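Local coordinates for protein glycosyl hydrolase family 88 (Pedobacter heparinus, PDB 3WIW) that probably removes unsaturated glucuronyl residues from the ends of heparin fragments, as an alpha6/alpha6-barrel hydrolase of glycosyl hydrolase family 88, at residues Q109-Y122 with K139-R151. Sequence-based numbering, arbitrary orientation.
Sequences QYVKDTHDLGFMLY and KPLENGAANLYAR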
loop_
_atom_site.group_PDB
_atom_site.type_symbol
_atom_site.label_atom_id
_atom_site.label_comp_id
_atom_site.label_asym_id
_atom_site.label_seq_id
_atom_site.Cartn_x
_atom_site.Cartn_y
_atom_site.Cartn_z
ATOM N N GLN A 109 17.485 -7.245 3.541
ATOM C CA GLN A 109 18.467 -6.302 3.002
ATOM C C GLN A 109 19.401 -6.929 1.974
ATOM O O GLN A 109 20.189 -6.215 1.349
ATOM C CB GLN A 109 19.299 -5.702 4.124
ATOM C CG GLN A 109 20.345 -6.661 4.686
ATOM C CD GLN A 109 21.045 -6.096 5.887
ATOM O OE1 GLN A 109 21.794 -5.120 5.787
ATOM N NE2 GLN A 109 20.814 -6.705 7.031
ATOM N N TYR A 110 19.331 -8.247 1.798
ATOM C CA TYR A 110 20.188 -8.942 0.830
ATOM C C TYR A 110 19.395 -9.419 -0.393
ATOM O O TYR A 110 19.951 -10.033 -1.294
ATOM C CB TYR A 110 20.912 -10.118 1.496
ATOM C CG TYR A 110 21.663 -9.728 2.724
ATOM C CD1 TYR A 110 22.778 -8.898 2.647
ATOM C CD2 TYR A 110 21.279 -10.210 3.971
ATOM C CE1 TYR A 110 23.483 -8.549 3.793
ATOM C CE2 TYR A 110 21.972 -9.868 5.115
ATOM C CZ TYR A 110 23.065 -9.032 5.016
ATOM O OH TYR A 110 23.759 -8.682 6.134
ATOM N N VAL A 111 18.094 -9.142 -0.421
ATOM C CA VAL A 111 17.231 -9.626 -1.496
ATOM C C VAL A 111 17.328 -8.741 -2.744
ATOM O O VAL A 111 17.178 -7.514 -2.666
ATOM C CB VAL A 111 15.776 -9.710 -1.004
ATOM C CG1 VAL A 111 14.828 -10.010 -2.168
ATOM C CG2 VAL A 111 15.660 -10.781 0.089
ATOM N N LYS A 112 17.535 -9.381 -3.896
ATOM C CA LYS A 112 17.839 -8.689 -5.150
ATOM C C LYS A 112 16.812 -8.892 -6.257
ATOM O O LYS A 112 16.864 -8.203 -7.281
ATOM C CB LYS A 112 19.209 -9.117 -5.663
ATOM C CG LYS A 112 20.325 -8.745 -4.721
ATOM C CD LYS A 112 21.646 -9.267 -5.252
ATOM C CE LYS A 112 22.789 -8.930 -4.321
ATOM N NZ LYS A 112 23.054 -7.463 -4.278
ATOM N N ASP A 113 15.877 -9.821 -6.054
ATOM C CA ASP A 113 15.028 -10.287 -7.162
ATOM C C ASP A 113 13.655 -9.636 -7.291
ATOM O O ASP A 113 12.820 -10.100 -8.076
ATOM C CB ASP A 113 14.879 -11.808 -7.127
ATOM C CG ASP A 113 14.097 -12.316 -5.910
ATOM O OD1 ASP A 113 13.721 -11.522 -5.013
ATOM O OD2 ASP A 113 13.857 -13.549 -5.853
ATOM N N THR A 114 13.414 -8.552 -6.559
ATOM C CA THR A 114 12.072 -7.973 -6.557
ATOM C C THR A 114 11.996 -6.467 -6.278
ATOM O O THR A 114 12.781 -5.911 -5.486
ATOM C CB THR A 114 11.168 -8.700 -5.532
ATOM O OG1 THR A 114 9.831 -8.170 -5.602
ATOM C CG2 THR A 114 11.701 -8.564 -4.092
ATOM N N HIS A 115 11.032 -5.810 -6.912
ATOM C CA HIS A 115 10.759 -4.412 -6.595
ATOM C C HIS A 115 10.137 -4.215 -5.220
ATOM O O HIS A 115 10.114 -3.085 -4.726
ATOM C CB HIS A 115 9.814 -3.797 -7.631
ATOM C CG HIS A 115 8.413 -4.322 -7.579
ATOM N ND1 HIS A 115 7.321 -3.488 -7.553
ATOM C CD2 HIS A 115 7.929 -5.589 -7.578
ATOM C CE1 HIS A 115 6.216 -4.218 -7.519
ATOM N NE2 HIS A 115 6.554 -5.498 -7.557
ATOM N N ASP A 116 9.684 -5.299 -4.579
ATOM C CA ASP A 116 8.849 -5.189 -3.370
ATOM C C ASP A 116 9.629 -4.857 -2.092
ATOM O O ASP A 116 9.071 -4.888 -0.992
ATOM C CB ASP A 116 7.984 -6.444 -3.173
ATOM C CG ASP A 116 6.823 -6.504 -4.133
ATOM O OD1 ASP A 116 6.272 -5.430 -4.456
ATOM O OD2 ASP A 116 6.462 -7.630 -4.559
ATOM N N LEU A 117 10.896 -4.477 -2.227
ATOM C CA LEU A 117 11.693 -4.034 -1.086
ATOM C C LEU A 117 11.086 -2.817 -0.385
ATOM O O LEU A 117 11.303 -2.615 0.807
ATOM C CB LEU A 117 13.108 -3.694 -1.524
ATOM C CG LEU A 117 13.861 -4.894 -2.105
ATOM C CD1 LEU A 117 15.222 -4.427 -2.628
ATOM C CD2 LEU A 117 14.017 -6.021 -1.068
ATOM N N GLY A 118 10.330 -1.987 -1.103
ATOM C CA GLY A 118 9.639 -0.889 -0.455
ATOM C C GLY A 118 8.569 -1.397 0.520
ATOM O O GLY A 118 8.539 -1.015 1.710
ATOM N N PHE A 119 7.650 -2.239 0.040
ATOM C CA PHE A 119 6.656 -2.820 0.930
ATOM C C PHE A 119 7.318 -3.596 2.077
ATOM O O PHE A 119 6.829 -3.577 3.206
ATOM C CB PHE A 119 5.772 -3.787 0.148
ATOM C CG PHE A 119 4.836 -3.146 -0.846
ATOM C CD1 PHE A 119 3.952 -2.133 -0.479
ATOM C CD2 PHE A 119 4.788 -3.627 -2.153
ATOM C CE1 PHE A 119 3.007 -1.628 -1.422
ATOM C CE2 PHE A 119 3.881 -3.126 -3.089
ATOM C CZ PHE A 119 2.992 -2.135 -2.712
ATOM N N MET A 120 8.398 -4.316 1.774
ATOM C CA MET A 120 8.986 -5.240 2.746
ATOM C C MET A 120 9.869 -4.559 3.784
ATOM O O MET A 120 9.696 -4.798 4.976
ATOM C CB MET A 120 9.792 -6.314 2.012
ATOM C CG MET A 120 8.898 -7.172 1.097
ATOM S SD MET A 120 9.810 -8.114 -0.148
ATOM C CE MET A 120 10.378 -9.438 0.856
ATOM N N LEU A 121 10.825 -3.744 3.326
ATOM C CA LEU A 121 11.742 -3.025 4.224
ATOM C C LEU A 121 11.278 -1.624 4.562
ATOM O O LEU A 121 11.415 -1.189 5.694
ATOM C CB LEU A 121 13.131 -2.917 3.607
ATOM C CG LEU A 121 13.958 -4.188 3.635
ATOM C CD1 LEU A 121 15.199 -4.028 2.761
ATOM C CD2 LEU A 121 14.403 -4.478 5.057
ATOM N N TYR A 122 10.773 -0.873 3.589
ATOM C CA TYR A 122 10.426 0.500 3.928
ATOM C C TYR A 122 9.193 0.581 4.857
ATOM O O TYR A 122 9.145 1.433 5.754
ATOM C CB TYR A 122 10.288 1.377 2.682
ATOM C CG TYR A 122 10.313 2.856 3.009
ATOM C CD1 TYR A 122 11.466 3.450 3.523
ATOM C CD2 TYR A 122 9.184 3.653 2.809
ATOM C CE1 TYR A 122 11.486 4.811 3.831
ATOM C CE2 TYR A 122 9.175 5.008 3.125
ATOM C CZ TYR A 122 10.354 5.586 3.618
ATOM O OH TYR A 122 10.399 6.938 3.934
ATOM N N LYS A 139 21.468 0.728 8.455
ATOM C CA LYS A 139 22.228 -0.017 7.458
ATOM C C LYS A 139 21.358 -0.973 6.605
ATOM O O LYS A 139 21.546 -1.041 5.391
ATOM C CB LYS A 139 23.443 -0.737 8.068
ATOM C CG LYS A 139 24.419 -1.288 7.020
ATOM C CD LYS A 139 24.999 -0.159 6.167
ATOM C CE LYS A 139 26.058 -0.637 5.186
ATOM N NZ LYS A 139 26.739 0.520 4.541
ATOM N N PRO A 140 20.414 -1.709 7.222
ATOM C CA PRO A 140 19.554 -2.541 6.382
ATOM C C PRO A 140 18.774 -1.699 5.363
ATOM O O PRO A 140 18.594 -2.121 4.218
ATOM C CB PRO A 140 18.638 -3.212 7.417
ATOM C CG PRO A 140 19.510 -3.327 8.642
ATOM C CD PRO A 140 20.211 -2.006 8.658
ATOM N N LEU A 141 18.333 -0.513 5.759
ATOM C CA LEU A 141 17.678 0.385 4.809
ATOM C C LEU A 141 18.599 0.800 3.668
ATOM O O LEU A 141 18.171 0.848 2.510
ATOM C CB LEU A 141 17.108 1.609 5.503
ATOM C CG LEU A 141 15.842 1.358 6.309
ATOM C CD1 LEU A 141 15.564 2.553 7.223
ATOM C CD2 LEU A 141 14.630 1.109 5.387
ATOM N N GLU A 142 19.848 1.120 3.983
ATOM C CA GLU A 142 20.779 1.522 2.948
ATOM C C GLU A 142 21.062 0.374 1.990
ATOM O O GLU A 142 21.047 0.561 0.775
ATOM C CB GLU A 142 22.060 2.027 3.582
ATOM C CG GLU A 142 23.013 2.666 2.588
ATOM C CD GLU A 142 24.309 3.137 3.220
ATOM O OE1 GLU A 142 24.577 2.770 4.383
ATOM O OE2 GLU A 142 25.059 3.873 2.547
ATOM N N ASN A 143 21.295 -0.822 2.528
ATOM C CA ASN A 143 21.559 -1.978 1.672
ATOM C C ASN A 143 20.354 -2.295 0.783
ATOM O O ASN A 143 20.514 -2.573 -0.403
ATOM C CB ASN A 143 21.945 -3.207 2.495
ATOM C CG ASN A 143 23.346 -3.120 3.041
ATOM O OD1 ASN A 143 24.198 -2.411 2.499
ATOM N ND2 ASN A 143 23.591 -3.825 4.132
ATOM N N GLY A 144 19.143 -2.254 1.348
ATOM C CA GLY A 144 17.931 -2.522 0.585
ATOM C C GLY A 144 17.760 -1.526 -0.541
ATOM O O GLY A 144 17.346 -1.887 -1.646
ATOM N N ALA A 145 18.033 -0.257 -0.265
ATOM C CA ALA A 145 17.834 0.748 -1.291
ATOM C C ALA A 145 18.766 0.548 -2.482
ATOM O O ALA A 145 18.358 0.739 -3.626
ATOM C CB ALA A 145 17.973 2.148 -0.719
ATOM N N ALA A 146 20.004 0.154 -2.222
ATOM C CA ALA A 146 20.930 -0.103 -3.317
ATOM C C ALA A 146 20.414 -1.253 -4.168
ATOM O O ALA A 146 20.494 -1.211 -5.398
ATOM C CB ALA A 146 22.327 -0.413 -2.784
ATOM N N ASN A 147 19.853 -2.278 -3.527
ATOM C CA ASN A 147 19.312 -3.419 -4.272
ATOM C C ASN A 147 18.073 -3.070 -5.090
ATOM O O ASN A 147 17.870 -3.594 -6.187
ATOM C CB ASN A 147 19.021 -4.588 -3.328
ATOM C CG ASN A 147 20.297 -5.295 -2.887
ATOM O OD1 ASN A 147 21.281 -5.355 -3.643
ATOM N ND2 ASN A 147 20.300 -5.812 -1.663
ATOM N N LEU A 148 17.260 -2.162 -4.564
ATOM C CA LEU A 148 16.092 -1.716 -5.299
ATOM C C LEU A 148 16.521 -0.888 -6.515
ATOM O O LEU A 148 16.043 -1.102 -7.643
ATOM C CB LEU A 148 15.164 -0.923 -4.392
ATOM C CG LEU A 148 13.872 -0.440 -5.060
ATOM C CD1 LEU A 148 13.101 -1.596 -5.705
ATOM C CD2 LEU A 148 12.997 0.262 -4.022
ATOM N N TYR A 149 17.453 0.035 -6.302
ATOM C CA TYR A 149 17.938 0.862 -7.385
ATOM C C TYR A 149 18.593 0.020 -8.479
ATOM O O TYR A 149 18.476 0.341 -9.657
ATOM C CB TYR A 149 18.950 1.869 -6.857
ATOM C CG TYR A 149 19.720 2.581 -7.937
ATOM C CD1 TYR A 149 19.115 3.560 -8.732
ATOM C CD2 TYR A 149 21.056 2.276 -8.167
ATOM C CE1 TYR A 149 19.819 4.226 -9.716
ATOM C CE2 TYR A 149 21.769 2.923 -9.137
ATOM C CZ TYR A 149 21.155 3.904 -9.908
ATOM O OH TYR A 149 21.924 4.544 -10.865
ATOM N N ALA A 150 19.273 -1.058 -8.094
ATOM C CA ALA A 150 19.927 -1.945 -9.076
ATOM C C ALA A 150 18.937 -2.488 -10.109
ATOM O O ALA A 150 19.327 -2.843 -11.221
ATOM C CB ALA A 150 20.668 -3.089 -8.388
ATOM N N ARG A 151 17.659 -2.553 -9.744
ATOM C CA ARG A 151 16.626 -3.072 -10.637
ATOM C C ARG A 151 16.137 -2.035 -11.661
ATOM O O ARG A 151 15.402 -2.381 -12.592
ATOM C CB ARG A 151 15.470 -3.639 -9.807
ATOM C CG ARG A 151 15.904 -4.785 -8.906
ATOM C CD ARG A 151 14.718 -5.510 -8.252
ATOM N NE ARG A 151 13.814 -6.085 -9.273
ATOM C CZ ARG A 151 14.039 -7.227 -9.937
ATOM N NH1 ARG A 151 15.102 -7.979 -9.648
ATOM N NH2 ARG A 151 13.186 -7.612 -10.890
HETATM O O HOH W 1 17.577 -5.860 -0.477
HETATM O O HOH W 2 18.694 -6.047 -7.175
#
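Side-chain amides of N143 and N147, on helix 139-150, grip the chain that leads into helix 117-122. N143 ND2 donates to Q109 OE1 (2.8 Å, 160° at the hydrogen), the acceptor lying near the plane of the N143 amide; the two side chains run side by side with their amide planes 39° apart. Beyond CG the Q109 chain is extended and crosses P140 at a slant, Q109 OE1 coming 3.5 Å from P140 CA, while Q109 NE2 turns back to D106 O. N147 OD1 accepts from K112 NZ at 2.8 Å, the ammonium tilted from the carbonyl plane; a bend at the end of the lysine chain (chi4 -68°) brings it there. Two waters complete this network: one links N147 ND2 to V111 O, the other joins the carbonyl oxygens of K112 and N147.

At the far end R151 NH1 reaches K112 O (3.0 Å) on a lone pair, and the D113-T114 peptide lies over one guanidinium face. R151 NH2 forms a salt bridge with D163, and R151 NE donates a hydrogen bond to R160 O, fixing the group's rotation.

Apolar contacts join the antiparallel helices, their axes 10.4 Å apart: L117 CD1 sits 3.9 Å from L148 CB, and L121 CD1 meets G144 CA at 3.8 Å. Polar, partly water-mediated bonds thus tie helix 139-150 to the segment just before D116, the predicted nucleophile, while leucines pack between the helices.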